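Local atomic coordinates of vanadium-dependent haloperoxidase (Zobellia galactanivorans, PDB entry 4CIT), a protein that binds vanadate and, as a bacterial vanadium-dependent iodoperoxidase, probably uses hydrogen peroxide to oxidise iodide. Residues R210-D215 and M321-I326; F66-V71 and E165-D170; A88-G93 and N445-L450; L311-K316 and E381-N386; M293-I298 and F387-D392. All coordinates share one frame; numbering follows the deposited sequence.

Overall arrangement
The five contacts tie together a largely helical chain. Helix 307-335 runs through two of them, meeting loop 210-215 in contact 1 and helix 367-383 in contact 4, with centres about 18 Å apart. Contacts 1, 2 and 3 form a touching cluster, their centres 12 to 14 Å from one another; contact 2 adds helices 59-80 and 146-167, contact 3 the end of helix 426-446. Contact 5, about 11 Å from contact 4 between centres, sets strand 389-391 on helix 288-302. Along the chain, contact 3 joins early and late segments and encloses contacts 1, 4 and 5, while contact 4 is nested within contact 5. Contact 2 joins two earlier helices; the others each involve the PAP2-family region.

Contact 1 of 5, residues R210-D215 and M321-I326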
# COMPACT_ATOMS: atom_id res chain seq x y z
N ARG A 210 -4.60 5.94 -13.83
CA ARG A 210 -5.89 6.40 -13.36
C ARG A 210 -6.05 6.30 -11.87
O ARG A 210 -6.01 5.20 -11.32
CB ARG A 210 -6.96 5.54 -14.02
CG ARG A 210 -8.42 6.03 -13.75
CD ARG A 210 -9.44 5.07 -14.24
NE ARG A 210 -9.27 3.73 -13.64
CZ ARG A 210 -9.63 2.59 -14.18
NH1 ARG A 210 -10.22 2.54 -15.36
NH2 ARG A 210 -9.47 1.50 -13.52
N PRO A 211 -6.25 7.43 -11.18
CA PRO A 211 -6.54 7.27 -9.76
C PRO A 211 -7.93 6.68 -9.47
O PRO A 211 -8.85 6.75 -10.33
CB PRO A 211 -6.48 8.70 -9.23
CG PRO A 211 -6.15 9.59 -10.34
CD PRO A 211 -6.32 8.82 -11.63
N PHE A 212 -8.09 6.02 -8.35
CA PHE A 212 -9.43 5.52 -7.95
C PHE A 212 -10.41 6.58 -7.52
O PHE A 212 -11.59 6.52 -7.90
CB PHE A 212 -9.26 4.51 -6.79
CG PHE A 212 -8.68 3.20 -7.20
CD1 PHE A 212 -9.43 2.26 -7.91
CD2 PHE A 212 -7.36 2.88 -6.94
CE1 PHE A 212 -8.88 1.02 -8.23
CE2 PHE A 212 -6.78 1.66 -7.35
CZ PHE A 212 -7.60 0.69 -7.93
N VAL A 213 -9.97 7.53 -6.69
CA VAL A 213 -10.85 8.52 -6.03
C VAL A 213 -10.47 9.98 -6.36
O VAL A 213 -11.30 10.93 -6.42
CB VAL A 213 -10.77 8.34 -4.47
CG1 VAL A 213 -11.84 9.12 -3.78
CG2 VAL A 213 -10.84 6.88 -4.04
N LEU A 214 -9.17 10.22 -6.56
CA LEU A 214 -8.68 11.58 -6.82
C LEU A 214 -9.31 12.10 -8.07
O LEU A 214 -9.59 11.34 -9.01
CB LEU A 214 -7.20 11.65 -7.03
CG LEU A 214 -6.33 11.07 -5.92
CD1 LEU A 214 -4.85 11.17 -6.30
CD2 LEU A 214 -6.66 11.75 -4.63
N ASP A 215 -9.53 13.41 -8.08
CA ASP A 215 -9.95 14.09 -9.32
C ASP A 215 -8.83 14.17 -10.34
O ASP A 215 -9.06 14.16 -11.57
CB ASP A 215 -10.47 15.47 -8.98
CG ASP A 215 -11.72 15.42 -8.10
OD1 ASP A 215 -12.63 14.60 -8.37
OD2 ASP A 215 -11.76 16.20 -7.10
N MET A 321 -4.41 3.86 -0.25
CA MET A 321 -3.00 3.74 -0.45
C MET A 321 -2.60 3.83 -1.93
O MET A 321 -1.50 4.33 -2.24
CB MET A 321 -2.47 2.48 0.17
CG MET A 321 -2.43 2.55 1.69
SD MET A 321 -1.59 1.10 2.44
CE MET A 321 -2.80 -0.09 2.47
N ALA A 322 -3.41 3.28 -2.82
CA ALA A 322 -3.08 3.26 -4.25
C ALA A 322 -3.12 4.74 -4.68
O ALA A 322 -2.15 5.21 -5.37
CB ALA A 322 -4.06 2.45 -5.04
N ASP A 323 -4.11 5.53 -4.22
CA ASP A 323 -4.15 6.97 -4.57
C ASP A 323 -2.99 7.76 -3.91
O ASP A 323 -2.40 8.66 -4.52
CB ASP A 323 -5.54 7.59 -4.34
CG ASP A 323 -6.56 7.23 -5.51
OD1 ASP A 323 -6.20 6.36 -6.44
OD2 ASP A 323 -7.65 7.87 -5.48
N ALA A 324 -2.60 7.34 -2.72
CA ALA A 324 -1.46 7.95 -2.02
C ALA A 324 -0.14 7.77 -2.81
O ALA A 324 0.69 8.73 -2.97
CB ALA A 324 -1.35 7.42 -0.64
N PHE A 325 0.09 6.59 -3.39
CA PHE A 325 1.26 6.36 -4.22
C PHE A 325 1.24 7.26 -5.45
O PHE A 325 2.29 7.69 -5.89
CB PHE A 325 1.45 4.88 -4.52
CG PHE A 325 2.22 4.15 -3.49
CD1 PHE A 325 3.59 4.32 -3.42
CD2 PHE A 325 1.59 3.25 -2.64
CE1 PHE A 325 4.30 3.63 -2.46
CE2 PHE A 325 2.34 2.48 -1.75
CZ PHE A 325 3.69 2.72 -1.66
N ILE A 326 0.08 7.36 -6.13
CA ILE A 326 0.01 8.23 -7.30
C ILE A 326 0.34 9.69 -6.92
O ILE A 326 1.14 10.34 -7.58
CB ILE A 326 -1.38 8.17 -7.91
CG1 ILE A 326 -1.53 6.75 -8.48
CG2 ILE A 326 -1.55 9.23 -9.00
CD1 ILE A 326 -2.92 6.42 -9.02
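D323, on long helix 307-335 of the PAP2-type helical fold, projects its carboxylate into loop 210-215, where three successive backbone N-H groups receive it. Its CG lies beside its own backbone N and anti to the carbonyl carbon (chi1 -79°), which carries the carboxylate to the loop. D323 OD1 accepts from F212 N at 2.7 Å through its syn lone pair. D323 OD2 is gripped twice: it takes V213 N on its syn lone pair at 2.6 Å, whereas L214 N lies 3.0 Å away on the syn side but 34° out of the carboxylate plane. All three bonds bend to roughly 150° at the hydrogen. The carboxylate is buried, and the three peptide dipoles would be expected to stabilise its charge. A leucine in its place would probably leave the amides of F212, V213 and L214 without their acceptor and the turn of the loop less firmly fixed.

Apolar groups flank the carboxylate. The F212 ring presents its edge to the helix, CE2 lying 3.7 Å from A322 CB, and L214 approaches D323 from the opposite direction, its CG 3.5 Å from D323 OD2. One helical turn on, the extended I326 side chain sets CD1 3.8 Å from P211 CA.

Contact 2 of 5, residues F66-V71 and E165-D170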
# COMPACT_ATOMS: atom_id res chain seq x y z
N PHE A 66 -2.86 -4.82 -4.59
CA PHE A 66 -3.75 -4.95 -3.44
C PHE A 66 -5.15 -4.39 -3.71
O PHE A 66 -6.10 -5.00 -3.29
CB PHE A 66 -3.17 -4.24 -2.21
CG PHE A 66 -2.04 -4.97 -1.60
CD1 PHE A 66 -2.18 -6.26 -1.19
CD2 PHE A 66 -0.85 -4.32 -1.36
CE1 PHE A 66 -1.12 -6.92 -0.60
CE2 PHE A 66 0.24 -4.97 -0.82
CZ PHE A 66 0.10 -6.29 -0.44
N ALA A 67 -5.27 -3.28 -4.43
CA ALA A 67 -6.54 -2.61 -4.53
C ALA A 67 -7.62 -3.25 -5.37
O ALA A 67 -8.74 -3.40 -4.90
CB ALA A 67 -6.36 -1.19 -5.03
N TYR A 68 -7.29 -3.63 -6.60
CA TYR A 68 -8.27 -4.15 -7.50
C TYR A 68 -8.98 -5.45 -7.01
O TYR A 68 -10.19 -5.57 -7.13
CB TYR A 68 -7.73 -4.37 -8.91
CG TYR A 68 -7.64 -3.07 -9.67
CD1 TYR A 68 -8.81 -2.41 -10.14
CD2 TYR A 68 -6.43 -2.54 -9.97
CE1 TYR A 68 -8.73 -1.22 -10.89
CE2 TYR A 68 -6.32 -1.32 -10.67
CZ TYR A 68 -7.46 -0.68 -11.16
OH TYR A 68 -7.34 0.45 -11.88
N PRO A 69 -8.23 -6.42 -6.51
CA PRO A 69 -8.90 -7.61 -6.04
C PRO A 69 -9.82 -7.35 -4.83
O PRO A 69 -10.90 -7.94 -4.72
CB PRO A 69 -7.76 -8.52 -5.68
CG PRO A 69 -6.61 -8.05 -6.56
CD PRO A 69 -6.75 -6.58 -6.43
N ASN A 70 -9.44 -6.46 -3.93
CA ASN A 70 -10.36 -6.07 -2.89
C ASN A 70 -11.59 -5.41 -3.40
O ASN A 70 -12.71 -5.70 -2.90
CB ASN A 70 -9.66 -5.18 -1.84
CG ASN A 70 -8.67 -5.96 -1.03
OD1 ASN A 70 -8.91 -7.16 -0.68
ND2 ASN A 70 -7.65 -5.26 -0.54
N VAL A 71 -11.50 -4.51 -4.39
CA VAL A 71 -12.69 -3.86 -4.93
C VAL A 71 -13.63 -4.90 -5.48
O VAL A 71 -14.87 -4.78 -5.27
CB VAL A 71 -12.32 -2.76 -6.00
CG1 VAL A 71 -13.51 -2.24 -6.76
CG2 VAL A 71 -11.61 -1.62 -5.31
N GLU A 165 -12.00 -5.79 -16.81
CA GLU A 165 -12.14 -4.91 -17.92
C GLU A 165 -11.84 -3.46 -17.51
O GLU A 165 -11.23 -2.77 -18.30
CB GLU A 165 -13.53 -4.96 -18.55
CG GLU A 165 -13.72 -6.25 -19.30
CD GLU A 165 -15.15 -6.41 -19.86
OE1 GLU A 165 -15.85 -5.39 -20.08
OE2 GLU A 165 -15.54 -7.59 -20.11
N TRP A 166 -12.33 -3.06 -16.34
CA TRP A 166 -12.14 -1.71 -15.80
C TRP A 166 -10.65 -1.53 -15.43
O TRP A 166 -10.08 -0.45 -15.77
CB TRP A 166 -13.00 -1.55 -14.57
CG TRP A 166 -12.74 -0.36 -13.73
CD1 TRP A 166 -12.90 0.95 -14.06
CD2 TRP A 166 -12.49 -0.42 -12.36
NE1 TRP A 166 -12.67 1.73 -12.98
CE2 TRP A 166 -12.41 0.92 -11.90
CE3 TRP A 166 -12.30 -1.49 -11.46
CZ2 TRP A 166 -12.17 1.25 -10.61
CZ3 TRP A 166 -12.04 -1.16 -10.14
CH2 TRP A 166 -12.06 0.23 -9.72
N MET A 167 -10.04 -2.53 -14.78
CA MET A 167 -8.62 -2.39 -14.34
C MET A 167 -7.71 -2.25 -15.56
O MET A 167 -6.69 -1.54 -15.55
CB MET A 167 -8.29 -3.70 -13.59
CG MET A 167 -6.90 -4.11 -13.30
SD MET A 167 -7.06 -5.73 -12.35
CE MET A 167 -6.75 -6.94 -13.68
N ASN A 168 -8.08 -2.90 -16.66
CA ASN A 168 -7.31 -2.84 -17.86
C ASN A 168 -7.43 -1.53 -18.66
O ASN A 168 -6.80 -1.42 -19.72
CB ASN A 168 -7.59 -4.02 -18.80
CG ASN A 168 -7.00 -5.35 -18.28
OD1 ASN A 168 -6.04 -5.41 -17.54
ND2 ASN A 168 -7.62 -6.41 -18.65
N LYS A 169 -8.24 -0.58 -18.19
CA LYS A 169 -8.34 0.71 -18.79
C LYS A 169 -7.65 1.83 -17.94
O LYS A 169 -7.88 2.98 -18.17
CB LYS A 169 -9.82 1.05 -18.96
CG LYS A 169 -10.51 0.19 -20.03
CD LYS A 169 -11.99 0.55 -20.00
CE LYS A 169 -12.89 -0.40 -20.79
NZ LYS A 169 -12.38 -0.43 -22.21
N ASP A 170 -6.81 1.44 -16.99
CA ASP A 170 -6.24 2.39 -16.04
C ASP A 170 -4.86 2.96 -16.44
O ASP A 170 -4.22 3.66 -15.69
CB ASP A 170 -6.14 1.76 -14.65
CG ASP A 170 -4.97 0.82 -14.47
OD1 ASP A 170 -4.32 0.36 -15.42
OD2 ASP A 170 -4.74 0.49 -13.27
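D170 OD2 is gripped by two donors: Y68 OH donates to D170 OD2 over 2.9 Å, and R64 makes a salt bridge to the same oxygen. The phenol meets OD2 on its anti side, 33° out of the carboxylate plane. D170 can reach the hydroxyl because its CG sits between the backbone N and the carbonyl carbon (chi1 79°), in the type I turn M167-D170 at the end of helix 146-167.

M167 and W166 pack round the Y68 ring. M167 CG stands over the ring centre at 3.7 Å in a CH-pi contact, and its SD, 4.3 Å from the ring centroid, approaches obliquely. The Y68 edge meets the face of the W166 six-membered ring, Y68 CE1 lying above its rim 3.4 Å from W166 CZ3, with the planes at 79°; V71 CG1 adds a contact to the same CZ3 atom. The indole NE1 is hydrogen-bonded to N92 O. The result is a T-shaped Tyr-Trp pair joined to a Met-aromatic contact, packing helix 59-80 against the end of helix 146-167.

Contact 3 of 5, residues A88-G93 and N445-L450; sequences AGQLNG and NKLHML
Q90 and L91 bring loop 88-93 against K446, L447 and H448, where the chain leaves helix 426-446; this is a partly buried contact of side-chain packing and a water bridge. L447 is the first residue past the helix to depart from helical geometry, and it supplies the apolar part. Its CD2 branch lies 4.0 Å from CD2 of L91, the two leucines roughly perpendicular, and the same methyl faces Q90 CB at 4.1 Å. The rest of Q90 runs out along the backbone of L447 and H448, its carboxamide lying beside their peptide.

The polar part gathers at a water. K446 NZ donates to it over 2.9 Å, and the water is 2.7 Å from both Q90 O and N92 OD1. K446 reaches this point because its CG is anti to the backbone N (chi1 -180°) and the chain stays extended to the end, CE passing 3.9 Å from Q90 O. The ammonium also hydrogen-bonds to V213 O, so the water belongs to a network reaching a second loop. The whole is a water-bridged junction between a helix C-terminus and a loop in the helical haloperoxidase fold.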
# COMPACT_ATOMS: atom_id res chain seq x y z
N ALA A 88 -19.53 1.40 -7.20
CA ALA A 88 -19.79 1.80 -8.59
C ALA A 88 -20.37 3.24 -8.54
O ALA A 88 -21.17 3.60 -7.65
CB ALA A 88 -20.83 0.87 -9.27
N GLY A 89 -19.91 4.09 -9.42
CA GLY A 89 -20.29 5.42 -9.40
C GLY A 89 -19.46 6.28 -8.46
O GLY A 89 -19.60 7.53 -8.44
N GLN A 90 -18.67 5.64 -7.61
CA GLN A 90 -17.83 6.34 -6.61
C GLN A 90 -16.33 6.31 -6.98
O GLN A 90 -15.60 7.29 -6.71
CB GLN A 90 -18.05 5.75 -5.23
CG GLN A 90 -19.50 5.67 -4.74
CD GLN A 90 -19.57 5.47 -3.23
OE1 GLN A 90 -20.07 4.44 -2.66
NE2 GLN A 90 -19.13 6.46 -2.57
N LEU A 91 -15.86 5.23 -7.54
CA LEU A 91 -14.49 5.13 -8.02
C LEU A 91 -14.46 5.49 -9.49
O LEU A 91 -15.41 5.11 -10.25
CB LEU A 91 -13.91 3.72 -7.82
CG LEU A 91 -13.91 3.12 -6.44
CD1 LEU A 91 -13.20 1.80 -6.29
CD2 LEU A 91 -13.31 4.11 -5.51
N ASN A 92 -13.37 6.13 -9.97
CA ASN A 92 -13.32 6.58 -11.36
C ASN A 92 -13.50 5.50 -12.41
O ASN A 92 -12.73 4.58 -12.45
CB ASN A 92 -11.96 7.31 -11.58
CG ASN A 92 -11.86 8.62 -10.70
OD1 ASN A 92 -12.88 9.32 -10.48
ND2 ASN A 92 -10.66 8.98 -10.31
N GLY A 93 -14.53 5.61 -13.24
CA GLY A 93 -14.79 4.65 -14.33
C GLY A 93 -15.58 3.35 -13.93
O GLY A 93 -15.80 2.55 -14.78
N ASN A 445 -13.95 11.01 3.28
CA ASN A 445 -15.08 11.95 3.20
C ASN A 445 -15.80 11.73 1.91
O ASN A 445 -16.99 12.14 1.83
CB ASN A 445 -14.59 13.42 3.31
CG ASN A 445 -14.28 13.82 4.72
OD1 ASN A 445 -14.83 13.29 5.66
ND2 ASN A 445 -13.38 14.79 4.88
N LYS A 446 -15.12 11.20 0.89
CA LYS A 446 -15.76 11.02 -0.42
C LYS A 446 -16.48 9.68 -0.47
O LYS A 446 -17.65 9.67 -0.89
CB LYS A 446 -14.77 11.22 -1.55
CG LYS A 446 -15.42 11.03 -2.92
CD LYS A 446 -14.46 11.42 -3.99
CE LYS A 446 -14.89 10.83 -5.33
NZ LYS A 446 -14.02 11.27 -6.47
N LEU A 447 -15.86 8.55 -0.06
CA LEU A 447 -16.43 7.21 -0.22
C LEU A 447 -17.52 6.91 0.82
O LEU A 447 -17.29 6.95 2.02
CB LEU A 447 -15.38 6.07 -0.19
CG LEU A 447 -14.29 6.21 -1.27
CD1 LEU A 447 -13.35 4.99 -1.17
CD2 LEU A 447 -14.89 6.35 -2.66
N HIS A 448 -18.71 6.64 0.35
CA HIS A 448 -19.81 6.23 1.26
C HIS A 448 -20.02 4.79 1.09
O HIS A 448 -20.70 4.35 0.14
CB HIS A 448 -21.04 7.01 0.94
CG HIS A 448 -22.17 6.81 1.90
ND1 HIS A 448 -23.48 7.10 1.56
CD2 HIS A 448 -22.20 6.34 3.18
CE1 HIS A 448 -24.28 6.79 2.56
NE2 HIS A 448 -23.53 6.35 3.56
N MET A 449 -19.46 4.01 1.98
CA MET A 449 -19.55 2.56 1.93
C MET A 449 -20.47 2.00 2.99
O MET A 449 -21.32 1.20 2.71
CB MET A 449 -18.13 1.95 1.94
CG MET A 449 -17.26 2.43 0.75
SD MET A 449 -15.39 2.06 0.87
CE MET A 449 -15.36 0.35 1.09
N LEU A 450 -20.21 2.31 4.25
CA LEU A 450 -20.98 1.80 5.36
C LEU A 450 -22.28 2.57 5.48
O LEU A 450 -22.29 3.81 5.60
CB LEU A 450 -20.21 1.88 6.64
CG LEU A 450 -20.99 1.38 7.88
CD1 LEU A 450 -21.31 -0.11 7.88
CD2 LEU A 450 -20.20 1.76 9.08
O HOH W 1 -14.63 9.14 -8.37

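Contact 4 of 5, residues L311-K316 and E381-N386; sequences LFAYTK and EVFGDN
V382, near the C-terminal end of helix 367-383, packs against A313 and F312 on helix 307-335. V382 CG1 rests 3.8 Å from A313 CB and also nears F312 CE2, which V382 CG2 meets at 4.0 Å; the phenylalanine and valine run antiparallel alongside each other. F383 completes the apolar patch: its ring brings CZ to within 3.8 Å of A313 CB, and V382 CG1 of its own helix sits over the ring centre, 3.6 Å above the plane. The small alanine thus meets both a valine branch and the end of a phenylalanine. F383 also packs against A299 and A300 of helix 288-302.

The polar interaction lies beside this patch. K316 NZ makes a salt bridge to E381 OE1 at 2.8 Å, meeting the oxygen from above the carboxylate, 38° out of its plane. The two side chains lie nearly square to one another; K316 bends at chi3 (-60°) and E381 at chi2, which turns the charged ends together. With the aliphatic chain of K316 largely buried and E381 exposed, the ion pair probably offsets the lysine charge at the solvent-facing edge of an otherwise apolar interface.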
# COMPACT_ATOMS: atom_id res chain seq x y z
N LEU A 311 -13.53 -6.90 4.75
CA LEU A 311 -13.41 -6.41 3.38
C LEU A 311 -13.60 -4.98 3.16
O LEU A 311 -12.87 -4.34 2.45
CB LEU A 311 -14.33 -7.24 2.50
CG LEU A 311 -14.12 -7.29 1.06
CD1 LEU A 311 -12.64 -7.44 0.64
CD2 LEU A 311 -15.01 -8.44 0.54
N PHE A 312 -14.59 -4.40 3.84
CA PHE A 312 -14.76 -2.99 3.92
C PHE A 312 -13.48 -2.29 4.34
O PHE A 312 -13.05 -1.35 3.67
CB PHE A 312 -15.88 -2.74 4.90
CG PHE A 312 -16.02 -1.35 5.39
CD1 PHE A 312 -16.62 -0.40 4.65
CD2 PHE A 312 -15.65 -1.05 6.69
CE1 PHE A 312 -16.78 0.90 5.16
CE2 PHE A 312 -15.88 0.20 7.22
CZ PHE A 312 -16.39 1.20 6.45
N ALA A 313 -12.89 -2.72 5.40
CA ALA A 313 -11.74 -2.08 5.87
C ALA A 313 -10.52 -2.18 4.89
O ALA A 313 -9.79 -1.18 4.58
CB ALA A 313 -11.35 -2.61 7.21
N TYR A 314 -10.31 -3.41 4.38
CA TYR A 314 -9.22 -3.61 3.45
C TYR A 314 -9.40 -2.82 2.15
O TYR A 314 -8.45 -2.33 1.55
CB TYR A 314 -9.00 -5.08 3.09
CG TYR A 314 -8.68 -6.00 4.18
CD1 TYR A 314 -8.40 -5.57 5.44
CD2 TYR A 314 -8.57 -7.35 3.94
CE1 TYR A 314 -8.05 -6.48 6.45
CE2 TYR A 314 -8.20 -8.27 4.92
CZ TYR A 314 -7.98 -7.81 6.20
OH TYR A 314 -7.72 -8.70 7.24
N THR A 315 -10.65 -2.70 1.70
CA THR A 315 -10.93 -1.97 0.50
C THR A 315 -10.75 -0.52 0.63
O THR A 315 -10.06 0.12 -0.21
CB THR A 315 -12.34 -2.34 0.00
OG1 THR A 315 -12.38 -3.78 -0.17
CG2 THR A 315 -12.56 -1.71 -1.35
N LYS A 316 -11.27 0.05 1.72
CA LYS A 316 -11.10 1.48 1.91
C LYS A 316 -9.56 1.81 2.07
O LYS A 316 -9.09 2.80 1.48
CB LYS A 316 -11.94 1.97 3.08
CG LYS A 316 -12.16 3.46 3.07
CD LYS A 316 -12.98 3.98 4.25
CE LYS A 316 -14.36 3.45 4.39
NZ LYS A 316 -15.23 4.29 5.30
N GLU A 381 -10.40 5.99 11.01
CA GLU A 381 -11.80 6.19 10.72
C GLU A 381 -12.57 4.87 10.85
O GLU A 381 -13.66 4.88 11.42
CB GLU A 381 -12.04 6.72 9.33
CG GLU A 381 -13.52 7.09 9.02
CD GLU A 381 -14.44 5.94 8.57
OE1 GLU A 381 -14.05 5.10 7.72
OE2 GLU A 381 -15.62 5.88 9.11
N VAL A 382 -12.00 3.77 10.41
CA VAL A 382 -12.71 2.46 10.51
C VAL A 382 -12.73 1.86 11.88
O VAL A 382 -13.84 1.41 12.35
CB VAL A 382 -12.14 1.45 9.46
CG1 VAL A 382 -12.63 0.02 9.65
CG2 VAL A 382 -12.35 1.96 8.11
N PHE A 383 -11.59 1.83 12.58
CA PHE A 383 -11.39 1.09 13.80
C PHE A 383 -11.23 1.96 15.05
O PHE A 383 -11.31 1.47 16.17
CB PHE A 383 -10.18 0.19 13.71
CG PHE A 383 -10.31 -0.90 12.71
CD1 PHE A 383 -11.21 -1.94 12.95
CD2 PHE A 383 -9.53 -0.92 11.58
CE1 PHE A 383 -11.29 -3.04 12.06
CE2 PHE A 383 -9.68 -1.97 10.64
CZ PHE A 383 -10.53 -3.03 10.94
N GLY A 384 -11.03 3.25 14.84
CA GLY A 384 -11.04 4.25 15.93
C GLY A 384 -9.61 4.71 16.25
O GLY A 384 -8.61 4.15 15.75
N ASP A 385 -9.54 5.83 16.97
CA ASP A 385 -8.29 6.39 17.52
C ASP A 385 -7.96 5.68 18.73
O ASP A 385 -8.77 4.96 19.28
CB ASP A 385 -8.40 7.93 17.76
CG ASP A 385 -6.98 8.64 17.86
OD1 ASP A 385 -5.92 8.06 17.50
OD2 ASP A 385 -7.00 9.82 18.31
N ASN A 386 -6.70 5.80 19.15
CA ASN A 386 -6.24 5.09 20.32
C ASN A 386 -6.41 3.57 20.23
O ASN A 386 -6.71 2.88 21.19
CB ASN A 386 -6.85 5.69 21.63
CG ASN A 386 -6.30 7.05 21.94
OD1 ASN A 386 -5.23 7.45 21.45
ND2 ASN A 386 -7.05 7.82 22.72

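Contact 5 of 5, residues M293-I298 and F387-D392; sequences MGIAKI and FSFDDD
The F389 ring meets I295 obliquely: CG2 of the isoleucine lies 3.7 Å from F389 CZ and close to CE2, with the two side chains set almost perpendicular. At the ring's edge, in its plane, lies F387 O, and the rings of F404 and F407 also meet F389. With chi1 at 67°, the F389 CG sits between its backbone N and carbonyl carbon, which puts the ring beside I295. The carboxylate of D391 faces the same isoleucine, OD2 being 3.8 Å from I295 CD1; OD2 is hydrogen-bonded to H291 and OD1 to T393.

Strand 389-391 pairs with 402-404 in a two-stranded antiparallel ribbon. The axis of strand 389-391 passes 9.1 Å from that of segment 293-298, running at 141° to it. Cutting I295 back to an alanine would probably open a gap beside CZ and CE2 of F389 and strip apolar cover from the D391 carboxylate.

One helical turn on, I298 packs along the strand backbone. Its CG2 reaches F389 CB at 4.2 Å. I298 CD1 comes within 3.6 Å of D390 O and 3.5 Å of D392 OD1, its methyl end lying against the D390 carbonyl and the D392 carboxylate.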
# COMPACT_ATOMS: atom_id res chain seq x y z
N MET A 293 -1.25 -3.03 4.88
CA MET A 293 -2.19 -4.09 4.69
C MET A 293 -2.12 -5.09 5.82
O MET A 293 -3.14 -5.57 6.32
CB MET A 293 -2.09 -4.78 3.31
CG MET A 293 -2.46 -3.90 2.18
SD MET A 293 -4.21 -3.38 2.13
CE MET A 293 -4.93 -4.95 1.95
N GLY A 294 -0.92 -5.38 6.30
CA GLY A 294 -0.72 -6.19 7.40
C GLY A 294 -1.28 -5.62 8.71
O GLY A 294 -1.91 -6.37 9.53
N ILE A 295 -1.11 -4.30 8.92
CA ILE A 295 -1.71 -3.63 10.08
C ILE A 295 -3.23 -3.61 9.98
O ILE A 295 -3.87 -3.86 11.04
CB ILE A 295 -1.15 -2.19 10.22
CG1 ILE A 295 0.36 -2.30 10.48
CG2 ILE A 295 -1.88 -1.35 11.25
CD1 ILE A 295 1.10 -1.03 10.49
N ALA A 296 -3.76 -3.47 8.77
CA ALA A 296 -5.22 -3.56 8.63
C ALA A 296 -5.74 -4.93 9.04
O ALA A 296 -6.77 -5.04 9.69
CB ALA A 296 -5.61 -3.27 7.24
N LYS A 297 -5.02 -5.97 8.68
CA LYS A 297 -5.36 -7.32 9.08
C LYS A 297 -5.34 -7.53 10.60
O LYS A 297 -6.26 -8.12 11.20
CB LYS A 297 -4.39 -8.29 8.38
CG LYS A 297 -4.57 -9.75 8.89
CD LYS A 297 -3.66 -10.84 8.24
CE LYS A 297 -2.15 -10.53 8.26
NZ LYS A 297 -1.31 -11.62 7.61
N ILE A 298 -4.26 -7.06 11.24
CA ILE A 298 -4.12 -7.12 12.68
C ILE A 298 -5.31 -6.52 13.40
O ILE A 298 -5.89 -7.15 14.34
CB ILE A 298 -2.80 -6.48 13.16
CG1 ILE A 298 -1.65 -7.36 12.75
CG2 ILE A 298 -2.80 -6.39 14.66
CD1 ILE A 298 -0.27 -6.72 12.84
N PHE A 387 -6.21 3.04 18.99
CA PHE A 387 -6.32 1.63 18.76
C PHE A 387 -4.93 1.02 19.00
O PHE A 387 -4.00 1.16 18.17
CB PHE A 387 -6.78 1.33 17.31
CG PHE A 387 -7.12 -0.07 17.06
CD1 PHE A 387 -6.14 -0.98 16.72
CD2 PHE A 387 -8.42 -0.52 17.14
CE1 PHE A 387 -6.43 -2.32 16.52
CE2 PHE A 387 -8.74 -1.86 16.92
CZ PHE A 387 -7.74 -2.76 16.60
N SER A 388 -4.77 0.36 20.14
CA SER A 388 -3.46 -0.20 20.45
C SER A 388 -3.31 -1.56 19.75
O SER A 388 -4.23 -2.36 19.57
CB SER A 388 -3.22 -0.26 21.97
OG SER A 388 -4.06 -1.27 22.48
N PHE A 389 -2.10 -1.84 19.31
CA PHE A 389 -1.81 -3.08 18.63
C PHE A 389 -0.36 -3.45 18.66
O PHE A 389 0.55 -2.58 18.85
CB PHE A 389 -2.36 -3.08 17.14
CG PHE A 389 -1.68 -2.12 16.23
CD1 PHE A 389 -2.08 -0.81 16.20
CD2 PHE A 389 -0.63 -2.53 15.37
CE1 PHE A 389 -1.42 0.13 15.38
CE2 PHE A 389 -0.02 -1.64 14.53
CZ PHE A 389 -0.42 -0.30 14.52
N ASP A 390 -0.13 -4.77 18.58
CA ASP A 390 1.21 -5.35 18.37
C ASP A 390 1.40 -5.64 16.92
O ASP A 390 0.62 -6.44 16.31
CB ASP A 390 1.32 -6.63 19.18
CG ASP A 390 1.28 -6.36 20.69
OD1 ASP A 390 1.67 -5.29 21.16
OD2 ASP A 390 0.77 -7.24 21.43
N ASP A 391 2.43 -5.04 16.33
CA ASP A 391 2.68 -5.17 14.90
C ASP A 391 3.68 -6.30 14.68
O ASP A 391 4.90 -6.06 14.88
CB ASP A 391 3.21 -3.85 14.31
CG ASP A 391 3.56 -3.93 12.83
OD1 ASP A 391 3.42 -5.04 12.21
OD2 ASP A 391 3.93 -2.87 12.27
N ASP A 392 3.22 -7.48 14.36
CA ASP A 392 4.07 -8.64 14.02
C ASP A 392 4.24 -8.88 12.52
O ASP A 392 4.68 -9.96 12.08
CB ASP A 392 3.55 -9.93 14.67
CG ASP A 392 2.25 -10.43 14.08
OD1 ASP A 392 1.58 -9.64 13.38
OD2 ASP A 392 1.82 -11.59 14.46